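Local coordinates for protein plexin-A4 (Homo sapiens, PDB 4E74) that is a plexin whose cytoplasmic Rho GTPase-binding domain, built on a ubiquitin-like fold, probably binds small Rho-family GTPases during signalling, at residues Thr40-Lys45 with Met65-Arg70. Sequence-based numbering, arbitrary orientation. Where two conformers were deposited one is given.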
loop_
_atom_site.group_PDB
_atom_site.type_symbol
_atom_site.label_atom_id
_atom_site.label_comp_id
_atom_site.label_asym_id
_atom_site.label_seq_id
_atom_site.Cartn_x
_atom_site.Cartn_y
_atom_site.Cartn_z
ATOM N N THR A 40 -9.357 3.491 11.592
ATOM C CA THR A 40 -8.673 2.787 10.462
ATOM C C THR A 40 -8.007 3.830 9.542
ATOM O O THR A 40 -6.854 3.664 9.211
ATOM C CB THR A 40 -9.615 1.888 9.695
ATOM O OG1 THR A 40 -10.074 0.852 10.614
ATOM C CG2 THR A 40 -8.951 1.256 8.521
ATOM N N GLN A 41 -8.709 4.896 9.253
ATOM C CA GLN A 41 -8.149 5.984 8.413
ATOM C C GLN A 41 -6.978 6.701 9.105
ATOM O O GLN A 41 -5.984 7.037 8.444
ATOM C CB GLN A 41 -9.255 6.951 8.016
ATOM C CG GLN A 41 -10.232 6.371 7.022
ATOM C CD GLN A 41 -11.459 7.260 6.779
ATOM O OE1 GLN A 41 -11.944 7.982 7.665
ATOM N NE2 GLN A 41 -11.935 7.246 5.522
ATOM N N VAL A 42 -7.055 6.888 10.420
ATOM C CA VAL A 42 -5.933 7.435 11.175
ATOM C C VAL A 42 -4.693 6.529 11.039
ATOM O O VAL A 42 -3.555 7.000 10.847
ATOM C CB VAL A 42 -6.280 7.638 12.664
ATOM C CG1 VAL A 42 -5.071 8.074 13.482
ATOM C CG2 VAL A 42 -7.449 8.626 12.802
ATOM N N LYS A 43 -4.894 5.235 11.319
ATOM C CA LYS A 43 -3.814 4.268 11.216
ATOM C C LYS A 43 -3.155 4.283 9.832
ATOM O O LYS A 43 -1.917 4.255 9.763
ATOM C CB LYS A 43 -4.266 2.865 11.608
ATOM C CG LYS A 43 -4.581 2.719 13.097
ATOM C CD LYS A 43 -4.964 1.280 13.458
ATOM C CE LYS A 43 -6.200 0.767 12.760
ATOM N NZ LYS A 43 -6.684 -0.559 13.303
ATOM N N GLU A 44 -3.976 4.386 8.786
ATOM C CA GLU A 44 -3.439 4.466 7.406
ATOM C C GLU A 44 -2.492 5.675 7.255
ATOM O O GLU A 44 -1.358 5.550 6.730
ATOM C CB GLU A 44 -4.553 4.531 6.381
ATOM C CG GLU A 44 -5.304 3.217 6.231
ATOM N N LYS A 45 -2.896 6.829 7.774
ATOM C CA LYS A 45 -2.063 8.056 7.676
ATOM C C LYS A 45 -0.787 7.976 8.486
ATOM O O LYS A 45 0.278 8.452 8.092
ATOM C CB LYS A 45 -2.889 9.283 8.089
ATOM C CG LYS A 45 -3.963 9.631 7.057
ATOM C CD LYS A 45 -4.838 10.851 7.426
ATOM C CE LYS A 45 -5.951 11.042 6.384
ATOM N NZ LYS A 45 -6.851 12.180 6.748
ATOM N N MET A 65 -2.946 -3.867 12.713
ATOM C CA MET A 65 -2.319 -3.032 13.751
ATOM C C MET A 65 -3.453 -2.392 14.566
ATOM O O MET A 65 -4.557 -2.240 14.055
ATOM C CB MET A 65 -1.524 -1.878 13.100
ATOM C CG MET A 65 -0.433 -2.286 12.119
ATOM S SD MET A 65 0.784 -3.384 12.846
ATOM C CE MET A 65 1.568 -2.263 13.948
ATOM N N ASP A 66 -3.141 -2.002 15.782
ATOM C CA ASP A 66 -4.062 -1.204 16.631
ATOM C C ASP A 66 -3.400 0.118 17.024
ATOM O O ASP A 66 -2.192 0.208 17.249
ATOM C CB ASP A 66 -4.459 -1.998 17.905
ATOM C CG ASP A 66 -5.634 -2.884 17.700
ATOM O OD1 ASP A 66 -6.692 -2.460 17.146
ATOM O OD2 ASP A 66 -5.525 -4.087 18.150
ATOM N N LEU A 67 -4.228 1.174 17.169
ATOM C CA LEU A 67 -3.780 2.454 17.629
ATOM C C LEU A 67 -3.778 2.526 19.148
ATOM O O LEU A 67 -4.820 2.320 19.770
ATOM C CB LEU A 67 -4.701 3.566 17.088
ATOM C CG LEU A 67 -4.294 5.023 17.358
ATOM C CD1 LEU A 67 -2.907 5.398 16.792
ATOM C CD2 LEU A 67 -5.387 5.955 16.841
ATOM N N GLU A 68 -2.635 2.842 19.724
ATOM C CA GLU A 68 -2.512 2.947 21.192
ATOM C C GLU A 68 -2.310 4.395 21.590
ATOM O O GLU A 68 -1.315 5.029 21.209
ATOM C CB GLU A 68 -1.346 2.124 21.684
ATOM C CG GLU A 68 -1.196 2.005 23.209
ATOM C CD GLU A 68 0.030 1.232 23.589
ATOM O OE1 GLU A 68 1.158 1.629 23.200
ATOM O OE2 GLU A 68 -0.142 0.251 24.369
ATOM N N TRP A 69 -3.255 4.939 22.354
ATOM C CA TRP A 69 -3.106 6.298 22.912
ATOM C C TRP A 69 -2.340 6.274 24.208
ATOM O O TRP A 69 -2.783 5.663 25.190
ATOM C CB TRP A 69 -4.507 6.904 23.098
ATOM C CG TRP A 69 -4.571 8.288 23.698
ATOM C CD1 TRP A 69 -3.575 9.228 23.830
ATOM C CD2 TRP A 69 -5.779 8.892 24.276
ATOM N NE1 TRP A 69 -4.067 10.400 24.452
ATOM C CE2 TRP A 69 -5.398 10.231 24.730
ATOM C CE3 TRP A 69 -7.090 8.452 24.452
ATOM C CZ2 TRP A 69 -6.322 11.063 25.348
ATOM C CZ3 TRP A 69 -8.015 9.334 25.045
ATOM C CH2 TRP A 69 -7.618 10.584 25.484
ATOM N N ARG A 70 -1.142 6.832 24.207
ATOM C CA ARG A 70 -0.285 6.918 25.394
ATOM C C ARG A 70 -0.527 8.240 26.117
ATOM O O ARG A 70 0.098 9.277 25.813
ATOM C CB ARG A 70 1.193 6.723 25.045
ATOM C CG ARG A 70 1.438 5.374 24.381
ATOM C CD ARG A 70 2.917 5.039 24.197
ATOM N NE ARG A 70 2.997 3.708 23.647
ATOM C CZ ARG A 70 4.120 3.039 23.393
ATOM N NH1 ARG A 70 5.294 3.606 23.579
ATOM N NH2 ARG A 70 4.035 1.795 22.938
HETATM O O HOH W 1 -6.986 0.084 16.212
#
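Val42 and Lys43 carry the helix side of this contact, reaching Met65, Asp66 and Leu67 on a strand of the ubiquitin-like fold, in which helix 39-50 packs across a mixed beta-sheet. The axes of 40-45 and 65-70 run nearly perpendicular, at 92°, and approach to 8.8 Å. The meeting is therefore confined to one short patch, 193 Å² over both sides. Val42 supplies the apolar part: its CG1, anti to the backbone N, lies 4.0 Å from CD2 of Leu67, and the two side chains cross at about a right angle. Leu67 also touches Ile39 and Ile46 of the same helix, which places it in the core between helix and sheet.

Lys43 follows with a divided role. Its aliphatic portion runs over the strand, CG standing 4.1 Å from CB of Leu67 and CD 3.8 Å from the Leu67 N. The chain is extended at chi2 and chi4 but bends at chi3 (-62°), and this kink brings the ammonium to the strand backbone, where NZ donates to Met65 O at 2.8 Å. The donor sits 25° from the carbonyl plane. A weak hydrogen bond from NZ to Ala62 O adds a second carbonyl, from the residues leading into the strand. The carboxylate of Asp66 is close without forming a salt bridge, NZ to OD1 being 4.3 Å; it probably still favours the charged lysine. A water joins the two groups: it accepts from Lys43 NZ and from the backbone N of Leu67, and donates to OD1 of Asp66 at 2.7 Å.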